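Local coordinates for UPF0141 protein yjdB (Campylobacter jejuni subsp. jejuni HB93-13, PDB 4TN0) that probably transfers phosphoethanolamine groups in the periplasm through a zinc-dependent active site of the alkaline phosphatase type, and is required for polymyxin resistance and motility, at residues Tyr223-Gly228 against Thr251-Ile256; Leu22-Thr27 against Val150-Gly155; Tyr162-Ser167 against Asp194-Tyr199. All blocks are in the same frame, centred on the assembly; numbering follows the deposited sequence.

Interaction 1. Residues Tyr223-Gly228 against Thr251-Ile256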
loop_
_atom_site.group_PDB
_atom_site.type_symbol
_atom_site.label_atom_id
_atom_site.label_comp_id
_atom_site.label_asym_id
_atom_site.label_seq_id
_atom_site.Cartn_x
_atom_site.Cartn_y
_atom_site.Cartn_z
ATOM N N TYR A 223 -0.258 -2.605 4.140
ATOM C CA TYR A 223 0.063 -1.299 3.561
ATOM C C TYR A 223 1.325 -1.364 2.706
ATOM O O TYR A 223 2.356 -1.878 3.153
ATOM C CB TYR A 223 0.246 -0.249 4.666
ATOM C CG TYR A 223 1.060 0.979 4.261
ATOM C CD1 TYR A 223 2.390 1.108 4.645
ATOM C CD2 TYR A 223 0.495 2.013 3.510
ATOM C CE1 TYR A 223 3.137 2.214 4.294
ATOM C CE2 TYR A 223 1.258 3.136 3.140
ATOM C CZ TYR A 223 2.575 3.223 3.546
ATOM O OH TYR A 223 3.355 4.305 3.205
ATOM N N LEU A 224 1.246 -0.833 1.488
ATOM C CA LEU A 224 2.451 -0.649 0.666
ATOM C C LEU A 224 2.331 0.597 -0.207
ATOM O O LEU A 224 1.232 1.034 -0.557
ATOM C CB LEU A 224 2.740 -1.865 -0.228
ATOM C CG LEU A 224 1.821 -2.214 -1.398
ATOM C CD1 LEU A 224 2.453 -3.347 -2.200
ATOM C CD2 LEU A 224 0.408 -2.591 -0.957
ATOM N N SER A 225 3.471 1.159 -0.576
ATOM C CA SER A 225 3.465 2.340 -1.413
ATOM C C SER A 225 3.464 1.930 -2.873
ATOM O O SER A 225 3.862 0.807 -3.191
ATOM C CB SER A 225 4.670 3.226 -1.104
ATOM O OG SER A 225 4.521 4.466 -1.766
ATOM N N ASP A 226 3.003 2.819 -3.753
ATOM C CA ASP A 226 3.087 2.566 -5.188
ATOM C C ASP A 226 4.529 2.697 -5.714
ATOM O O ASP A 226 4.907 1.961 -6.619
ATOM C CB ASP A 226 2.143 3.483 -5.989
ATOM C CG ASP A 226 2.416 4.977 -5.774
ATOM O OD1 ASP A 226 3.155 5.329 -4.831
ATOM O OD2 ASP A 226 1.857 5.802 -6.533
ATOM N N HIS A 227 5.320 3.608 -5.148
ATOM C CA HIS A 227 6.735 3.817 -5.542
ATOM C C HIS A 227 7.434 4.789 -4.571
ATOM O O HIS A 227 6.818 5.314 -3.635
ATOM C CB HIS A 227 6.846 4.371 -6.950
ATOM C CG HIS A 227 6.032 5.607 -7.153
ATOM N ND1 HIS A 227 6.395 6.822 -6.613
ATOM C CD2 HIS A 227 4.858 5.813 -7.801
ATOM C CE1 HIS A 227 5.476 7.725 -6.920
ATOM N NE2 HIS A 227 4.539 7.140 -7.645
ATOM N N GLY A 228 8.721 5.014 -4.779
ATOM C CA GLY A 228 9.461 5.908 -3.916
ATOM C C GLY A 228 9.426 7.329 -4.425
ATOM O O GLY A 228 8.484 7.737 -5.093
ATOM N N THR A 251 12.437 2.995 -6.173
ATOM C CA THR A 251 11.937 1.620 -6.299
ATOM C C THR A 251 11.791 0.865 -4.967
ATOM O O THR A 251 11.001 -0.094 -4.853
ATOM C CB THR A 251 12.863 0.776 -7.236
ATOM O OG1 THR A 251 14.192 0.732 -6.699
ATOM C CG2 THR A 251 12.928 1.393 -8.603
ATOM N N HIS A 252 12.552 1.294 -3.967
ATOM C CA HIS A 252 12.561 0.640 -2.657
ATOM C C HIS A 252 11.483 1.265 -1.759
ATOM O O HIS A 252 11.634 2.404 -1.278
ATOM C CB HIS A 252 13.960 0.766 -2.030
ATOM C CG HIS A 252 14.137 0.018 -0.743
ATOM N ND1 HIS A 252 13.245 -0.940 -0.300
ATOM C CD2 HIS A 252 15.109 0.095 0.199
ATOM C CE1 HIS A 252 13.661 -1.422 0.859
ATOM N NE2 HIS A 252 14.790 -0.811 1.184
ATOM N N ILE A 253 10.403 0.511 -1.545
ATOM C CA ILE A 253 9.212 1.004 -0.854
ATOM C C ILE A 253 9.000 0.308 0.477
ATOM O O ILE A 253 9.479 -0.810 0.684
ATOM C CB ILE A 253 7.924 0.786 -1.703
ATOM C CG1 ILE A 253 7.906 -0.645 -2.263
ATOM C CG2 ILE A 253 7.813 1.811 -2.812
ATOM C CD1 ILE A 253 6.605 -1.044 -2.910
ATOM N N PRO A 254 8.227 0.944 1.368
ATOM C CA PRO A 254 7.815 0.281 2.599
ATOM C C PRO A 254 6.682 -0.713 2.350
ATOM O O PRO A 254 5.833 -0.512 1.476
ATOM C CB PRO A 254 7.320 1.443 3.456
ATOM C CG PRO A 254 6.732 2.362 2.449
ATOM C CD PRO A 254 7.727 2.329 1.324
ATOM N N ALA A 255 6.678 -1.785 3.129
ATOM C CA ALA A 255 5.514 -2.640 3.221
ATOM C C ALA A 255 5.343 -2.986 4.689
ATOM O O ALA A 255 6.323 -3.296 5.386
ATOM C CB ALA A 255 5.665 -3.884 2.359
ATOM N N ILE A 256 4.104 -2.866 5.158
ATOM C CA ILE A 256 3.771 -3.054 6.566
ATOM C C ILE A 256 2.571 -3.990 6.723
ATOM O O ILE A 256 1.536 -3.789 6.078
ATOM C CB ILE A 256 3.448 -1.709 7.247
ATOM C CG1 ILE A 256 4.713 -0.869 7.421
ATOM C CG2 ILE A 256 2.756 -1.916 8.593
ATOM C CD1 ILE A 256 4.406 0.589 7.840
#

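Interaction 2. Residues Leu22-Thr27 against Val150-Gly155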
loop_
_atom_site.group_PDB
_atom_site.type_symbol
_atom_site.label_atom_id
_atom_site.label_comp_id
_atom_site.label_asym_id
_atom_site.label_seq_id
_atom_site.Cartn_x
_atom_site.Cartn_y
_atom_site.Cartn_z
ATOM N N LEU A 22 -6.520 -3.266 2.856
ATOM C CA LEU A 22 -5.352 -3.062 1.995
ATOM C C LEU A 22 -5.133 -1.572 1.803
ATOM O O LEU A 22 -5.970 -0.884 1.219
ATOM C CB LEU A 22 -5.551 -3.729 0.638
ATOM C CG LEU A 22 -4.445 -3.597 -0.398
ATOM C CD1 LEU A 22 -3.179 -4.301 0.070
ATOM C CD2 LEU A 22 -4.916 -4.169 -1.717
ATOM N N VAL A 23 -4.026 -1.049 2.287
ATOM C CA VAL A 23 -3.809 0.370 2.080
ATOM C C VAL A 23 -2.753 0.607 1.001
ATOM O O VAL A 23 -1.580 0.270 1.183
ATOM C CB VAL A 23 -3.405 1.086 3.379
ATOM C CG1 VAL A 23 -3.213 2.568 3.106
ATOM C CG2 VAL A 23 -4.497 0.910 4.413
ATOM N N VAL A 24 -3.198 1.160 -0.131
ATOM C CA VAL A 24 -2.303 1.556 -1.222
ATOM C C VAL A 24 -1.799 2.987 -1.017
ATOM O O VAL A 24 -2.539 3.972 -1.150
ATOM C CB VAL A 24 -2.991 1.453 -2.598
ATOM C CG1 VAL A 24 -2.067 1.958 -3.716
ATOM C CG2 VAL A 24 -3.475 0.030 -2.853
ATOM N N GLY A 25 -0.521 3.088 -0.692
ATOM C CA GLY A 25 0.088 4.376 -0.436
ATOM C C GLY A 25 0.480 5.163 -1.674
ATOM O O GLY A 25 0.048 4.890 -2.805
ATOM N N GLU A 26 1.277 6.191 -1.446
ATOM C CA GLU A 26 1.604 7.102 -2.522
ATOM C C GLU A 26 2.930 7.791 -2.209
ATOM O O GLU A 26 3.045 8.480 -1.187
ATOM C CB GLU A 26 0.474 8.126 -2.726
ATOM C CG GLU A 26 0.814 9.228 -3.731
ATOM C CD GLU A 26 0.972 8.678 -5.130
ATOM O OE1 GLU A 26 -0.045 8.548 -5.854
ATOM O OE2 GLU A 26 2.117 8.326 -5.487
ATOM N N THR A 27 3.928 7.546 -3.065
ATOM C CA THR A 27 5.194 8.285 -3.097
ATOM C C THR A 27 6.111 8.002 -1.875
ATOM O O THR A 27 7.271 8.449 -1.803
ATOM C CB THR A 27 4.879 9.822 -3.261
ATOM O OG1 THR A 27 4.160 10.031 -4.494
ATOM C CG2 THR A 27 6.117 10.681 -3.254
ATOM N N VAL A 150 -10.188 -1.562 0.322
ATOM C CA VAL A 150 -9.000 -0.863 -0.161
ATOM C C VAL A 150 -9.080 0.628 0.169
ATOM O O VAL A 150 -10.087 1.297 -0.105
ATOM C CB VAL A 150 -8.796 -1.034 -1.674
ATOM C CG1 VAL A 150 -7.537 -0.287 -2.108
ATOM C CG2 VAL A 150 -8.691 -2.518 -2.050
ATOM N N LEU A 151 -8.038 1.129 0.822
ATOM C CA LEU A 151 -7.903 2.558 1.006
ATOM C C LEU A 151 -6.698 3.030 0.183
ATOM O O LEU A 151 -5.562 2.597 0.431
ATOM C CB LEU A 151 -7.733 2.909 2.484
ATOM C CG LEU A 151 -8.811 2.340 3.417
ATOM C CD1 LEU A 151 -8.521 2.693 4.879
ATOM C CD2 LEU A 151 -10.204 2.768 2.998
ATOM N N HIS A 152 -6.960 3.915 -0.784
ATOM C CA HIS A 152 -5.931 4.470 -1.669
ATOM C C HIS A 152 -5.595 5.896 -1.207
ATOM O O HIS A 152 -6.411 6.818 -1.343
ATOM C CB HIS A 152 -6.411 4.473 -3.130
ATOM C CG HIS A 152 -5.350 4.833 -4.134
ATOM N ND1 HIS A 152 -5.648 5.203 -5.431
ATOM C CD2 HIS A 152 -3.999 4.870 -4.040
ATOM C CE1 HIS A 152 -4.535 5.475 -6.081
ATOM N NE2 HIS A 152 -3.519 5.277 -5.263
ATOM N N LEU A 153 -4.393 6.053 -0.655
ATOM C CA LEU A 153 -3.934 7.314 -0.086
ATOM C C LEU A 153 -3.429 8.336 -1.102
ATOM O O LEU A 153 -2.934 7.983 -2.171
ATOM C CB LEU A 153 -2.810 7.048 0.911
ATOM C CG LEU A 153 -3.071 6.014 2.001
ATOM C CD1 LEU A 153 -1.862 5.949 2.933
ATOM C CD2 LEU A 153 -4.347 6.350 2.760
ATOM N N GLN A 154 -3.555 9.610 -0.754
ATOM C CA GLN A 154 -2.785 10.666 -1.394
ATOM C C GLN A 154 -1.358 10.610 -0.810
ATOM O O GLN A 154 -0.369 10.951 -1.487
ATOM C CB GLN A 154 -3.440 12.035 -1.163
ATOM C CG GLN A 154 -2.843 13.219 -1.934
ATOM C CD GLN A 154 -3.143 13.233 -3.439
ATOM O OE1 GLN A 154 -3.374 12.204 -4.070
ATOM N NE2 GLN A 154 -3.116 14.425 -4.018
ATOM N N GLY A 155 -1.264 10.170 0.449
ATOM C CA GLY A 155 0.009 9.855 1.070
ATOM C C GLY A 155 1.007 11.006 1.036
ATOM O O GLY A 155 0.806 12.034 1.672
#

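Interaction 3. Residues Tyr162-Ser167 against Asp194-Tyr199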
loop_
_atom_site.group_PDB
_atom_site.type_symbol
_atom_site.label_atom_id
_atom_site.label_comp_id
_atom_site.label_asym_id
_atom_site.label_seq_id
_atom_site.Cartn_x
_atom_site.Cartn_y
_atom_site.Cartn_z
ATOM N N TYR A 162 3.843 19.661 1.826
ATOM C CA TYR A 162 3.405 20.313 3.059
ATOM C C TYR A 162 1.885 20.349 3.164
ATOM O O TYR A 162 1.348 20.626 4.228
ATOM C CB TYR A 162 3.976 21.736 3.140
ATOM C CG TYR A 162 3.366 22.665 2.132
ATOM C CD1 TYR A 162 3.825 22.696 0.829
ATOM C CD2 TYR A 162 2.323 23.518 2.484
ATOM C CE1 TYR A 162 3.264 23.542 -0.107
ATOM C CE2 TYR A 162 1.751 24.373 1.553
ATOM C CZ TYR A 162 2.226 24.383 0.263
ATOM O OH TYR A 162 1.670 25.226 -0.672
ATOM N N LYS A 163 1.195 20.070 2.061
ATOM C CA LYS A 163 -0.264 20.092 2.066
ATOM C C LYS A 163 -0.864 18.735 2.421
ATOM O O LYS A 163 -2.072 18.600 2.485
ATOM C CB LYS A 163 -0.816 20.511 0.704
ATOM C CG LYS A 163 -0.664 21.993 0.323
ATOM C CD LYS A 163 -1.208 22.145 -1.093
ATOM C CE LYS A 163 -1.479 23.547 -1.532
ATOM N NZ LYS A 163 -2.005 23.444 -2.939
ATOM N N ARG A 164 -0.029 17.729 2.642
ATOM C CA ARG A 164 -0.536 16.362 2.820
ATOM C C ARG A 164 -0.958 16.082 4.264
ATOM O O ARG A 164 -1.729 15.167 4.525
ATOM C CB ARG A 164 0.530 15.336 2.388
ATOM C CG ARG A 164 1.014 15.464 0.930
ATOM C CD ARG A 164 0.018 14.899 -0.074
ATOM N NE ARG A 164 -1.036 15.840 -0.431
ATOM C CZ ARG A 164 -0.961 16.746 -1.401
ATOM N NH1 ARG A 164 -1.999 17.549 -1.625
ATOM N NH2 ARG A 164 0.135 16.847 -2.154
ATOM N N TYR A 165 -0.460 16.880 5.198
ATOM C CA TYR A 165 -0.732 16.634 6.606
ATOM C C TYR A 165 -1.263 17.879 7.307
ATOM O O TYR A 165 -0.928 18.998 6.921
ATOM C CB TYR A 165 0.520 16.139 7.315
ATOM C CG TYR A 165 1.728 17.026 7.130
ATOM C CD1 TYR A 165 2.661 16.755 6.136
ATOM C CD2 TYR A 165 1.945 18.128 7.959
ATOM C CE1 TYR A 165 3.761 17.549 5.958
ATOM C CE2 TYR A 165 3.052 18.932 7.797
ATOM C CZ TYR A 165 3.956 18.639 6.790
ATOM O OH TYR A 165 5.060 19.416 6.619
ATOM N N PRO A 166 -2.112 17.684 8.329
ATOM C CA PRO A 166 -2.609 18.792 9.153
ATOM C C PRO A 166 -1.529 19.289 10.115
ATOM O O PRO A 166 -0.539 18.569 10.330
ATOM C CB PRO A 166 -3.796 18.164 9.897
ATOM C CG PRO A 166 -3.405 16.719 10.033
ATOM C CD PRO A 166 -2.691 16.389 8.741
ATOM N N SER A 167 -1.714 20.493 10.669
ATOM C CA SER A 167 -0.691 21.134 11.506
ATOM C C SER A 167 -0.303 20.255 12.682
ATOM O O SER A 167 0.828 20.298 13.156
ATOM C CB SER A 167 -1.153 22.529 11.981
ATOM O OG SER A 167 -2.238 22.486 12.904
ATOM N N ASP A 194 9.089 13.697 5.628
ATOM C CA ASP A 194 8.956 12.812 6.779
ATOM C C ASP A 194 7.657 13.029 7.567
ATOM O O ASP A 194 7.050 12.068 8.091
ATOM C CB ASP A 194 10.153 12.979 7.701
ATOM C CG ASP A 194 11.391 12.319 7.150
ATOM O OD1 ASP A 194 11.260 11.581 6.152
ATOM O OD2 ASP A 194 12.481 12.492 7.725
ATOM N N ASN A 195 7.229 14.286 7.645
ATOM C CA ASN A 195 5.935 14.595 8.244
ATOM C C ASN A 195 4.815 13.863 7.528
ATOM O O ASN A 195 3.905 13.356 8.175
ATOM C CB ASN A 195 5.646 16.096 8.212
ATOM C CG ASN A 195 6.465 16.873 9.201
ATOM O OD1 ASN A 195 7.009 16.317 10.154
ATOM N ND2 ASN A 195 6.570 18.178 8.972
ATOM N N THR A 196 4.874 13.817 6.198
ATOM C CA THR A 196 3.840 13.136 5.432
ATOM C C THR A 196 3.836 11.647 5.759
ATOM O O THR A 196 2.786 11.016 5.772
ATOM C CB THR A 196 4.018 13.308 3.902
ATOM O OG1 THR A 196 5.168 12.568 3.448
ATOM C CG2 THR A 196 4.193 14.734 3.563
ATOM N N LEU A 197 5.016 11.094 6.026
ATOM C CA LEU A 197 5.137 9.683 6.397
ATOM C C LEU A 197 4.542 9.436 7.790
ATOM O O LEU A 197 3.873 8.420 8.026
ATOM C CB LEU A 197 6.606 9.251 6.362
ATOM C CG LEU A 197 7.328 9.233 4.998
ATOM C CD1 LEU A 197 8.777 8.817 5.137
ATOM C CD2 LEU A 197 6.619 8.316 4.000
ATOM N N LEU A 198 4.810 10.371 8.702
ATOM C CA LEU A 198 4.305 10.347 10.068
ATOM C C LEU A 198 2.786 10.354 10.071
ATOM O O LEU A 198 2.144 9.557 10.755
ATOM C CB LEU A 198 4.839 11.544 10.849
ATOM C CG LEU A 198 4.590 11.570 12.352
ATOM C CD1 LEU A 198 5.310 10.397 13.007
ATOM C CD2 LEU A 198 5.108 12.890 12.912
ATOM N N TYR A 199 2.214 11.243 9.275
ATOM C CA TYR A 199 0.766 11.331 9.177
ATOM C C TYR A 199 0.186 10.028 8.644
ATOM O O TYR A 199 -0.777 9.506 9.184
ATOM C CB TYR A 199 0.374 12.495 8.273
ATOM C CG TYR A 199 -1.119 12.726 8.120
ATOM C CD1 TYR A 199 -1.952 12.782 9.229
ATOM C CD2 TYR A 199 -1.677 12.950 6.870
ATOM C CE1 TYR A 199 -3.310 13.033 9.090
ATOM C CE2 TYR A 199 -3.031 13.192 6.716
ATOM C CZ TYR A 199 -3.844 13.241 7.831
ATOM O OH TYR A 199 -5.185 13.490 7.682
#

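Interaction 1. Residues Tyr223-Gly228 against Thr251-Ile256
In the central sheet of this alkaline phosphatase-like fold, strand 218-224 runs antiparallel to strand 252-259, and at the end of the first strand the chain turns into the zinc site. Tyr223 and Ile256 form a hydrogen-bonded pair: Tyr223 N donates to Ile256 O at 2.9 Å and Ile256 N to Tyr223 O at 2.8 Å. Leu224 and Ala255 follow as a non-hydrogen-bonded pair, their side chains on the face where both also touch Phe58 of strand 53-59. The Tyr223 and Ile256 side chains lie on the other face, where both touch Leu204 of helix 186-211. With CG anti to the backbone N (chi1 159°), the Tyr223 ring leans obliquely past Ile256 toward Pro254; ring atom CD1 lies 3.8 Å from Ile256 CD1, with Ile256 CB at the ring edge, and farther out CE1 lies 4.0 Å from Pro254 CG. The ring's hydroxyl is hydrogen-bonded to that of Tyr33.

Beyond Leu224 the strand pairing ends, and Ile253 packs against the backbone of the metal-binding turn. Its CG2 methyl lies 3.8 Å from Ser225 CB and reaches the backbone of His227, while CD1 approaches Ser225 O. The side chains of Asp226 and His227, which bind zinc through OD2 and NE2, set off away from strand 252-259, so this strand meets the backbone of the metal-binding turn and not its ligating groups. The other oxygen of Asp226, OD1, accepts a hydrogen bond from Thr27 N, tying the zinc ligand to the neighbouring loop. The His227 ring is fixed at its second nitrogen: ND1 donates to Gly228 O at 2.7 Å, N-H...O 164°, on a lone pair of that carbonyl, with the oxygen in the imidazole plane.

Interaction 2. Residues Leu22-Thr27 against Val150-Gly155
Val24 O receives Leu153 N in a hydrogen bond of 2.8 Å, N-H...O 161°, and is also approached by two carbons of His152: CA, in a CA-H...O contact, and CD2 at the ring edge, 3.4 Å away with the oxygen in the ring plane. Because the His152 ring is carried with CG anti to the backbone N, CD2 also comes to rest against Val24 CG1, at 3.5 Å. Its ND1 is hydrogen-bonded to Asp105 OD2.

Two further backbone bonds, Leu151 N to Leu22 O and Val24 N to Leu151 O, continue the ladder of strands 18-24 and 146-152, neighbours in the central sheet of the alkaline phosphatase-like fold that run nearly parallel. On the face bearing Leu22, Val24, Val150 and His152, Leu22 CD2 lies alongside Val150 CG2, and Leu69 and Phe73 of helix 68-73 pack on this face, Leu69 against Val24 and His152, Phe73 against Leu22 and Val24. On the other face Val23 CG1 packs against Leu153 CG at 3.6 Å, the two side chains crossing.

Past the strand ends, Glu26 brings its aliphatic part across the neighbouring loop, with CG 3.1 Å from Gln154 O. The bend at chi2 (66°) turns the carboxylate toward the zinc ion, which OE2 binds together with Asp226, His227 and the phosphothreonine Thr65. OE1 is hydrogen-bonded to Asn107 ND2, while Thr27 OG1 donates to OE2 at 2.8 Å from its anti side, 32° out of the carboxylate plane.

Interaction 3. Residues Tyr162-Ser167 against Asp194-Tyr199
From a 3-10 segment that includes Tyr162 and Lys163 the chain passes beside helix 186-211, with the two backbones nearest at Tyr165 and Thr196, their CA atoms 5.9 Å apart. From the helix, Asn195 and Tyr199, one turn apart, both reach toward the loop, and Tyr165 fits against them. Its chi1 of 53° puts the ring between its own backbone N and carbonyl carbon and turns one face to the helix, where Asn195 CB lies 3.5 Å from the ring centroid. The amide stands almost perpendicular to the ring (81°) and donates from ND2 to Tyr165 OH, 3.1 Å and nearly straight, with the oxygen in the amide plane. Thr196 CG2 meets the ring edge at CD1, 3.6 Å away. Pro166 then crosses Tyr199 at about a right angle, its CD over the ring face in a CH-pi contact of 3.5 Å to the centroid. Asn195 OD1 is hydrogen-bonded to Phe172 N, and Tyr199 OH to Glu130 OE1. The contact thus joins helix 186-211 to the loop that follows strand 146-152, with Arg164 touching Gln154 just past the end of that strand.

In the fold
From the N terminus, strand 18-24 comes first, and interaction 2 closes a long excursion of 122 residues, Thr65 among them, when strand 146-152 pairs with it. Interaction 3 then closes a loop of 26 residues between 162-167 and helix 186-211, and interaction 1 one of 22 residues between strands 218-224 and 252-259. The three follow in series, and none crosses or encloses another. Interactions 1 and 2 share the central sheet, where strands 18-24 and 218-224 are neighbours, and their loops bring together the zinc ligands Glu26, Asp226 and His227. Interaction 3 lies farther out, about 14 Å from interaction 2 between centres, yet touches it through Arg164 and Gly155.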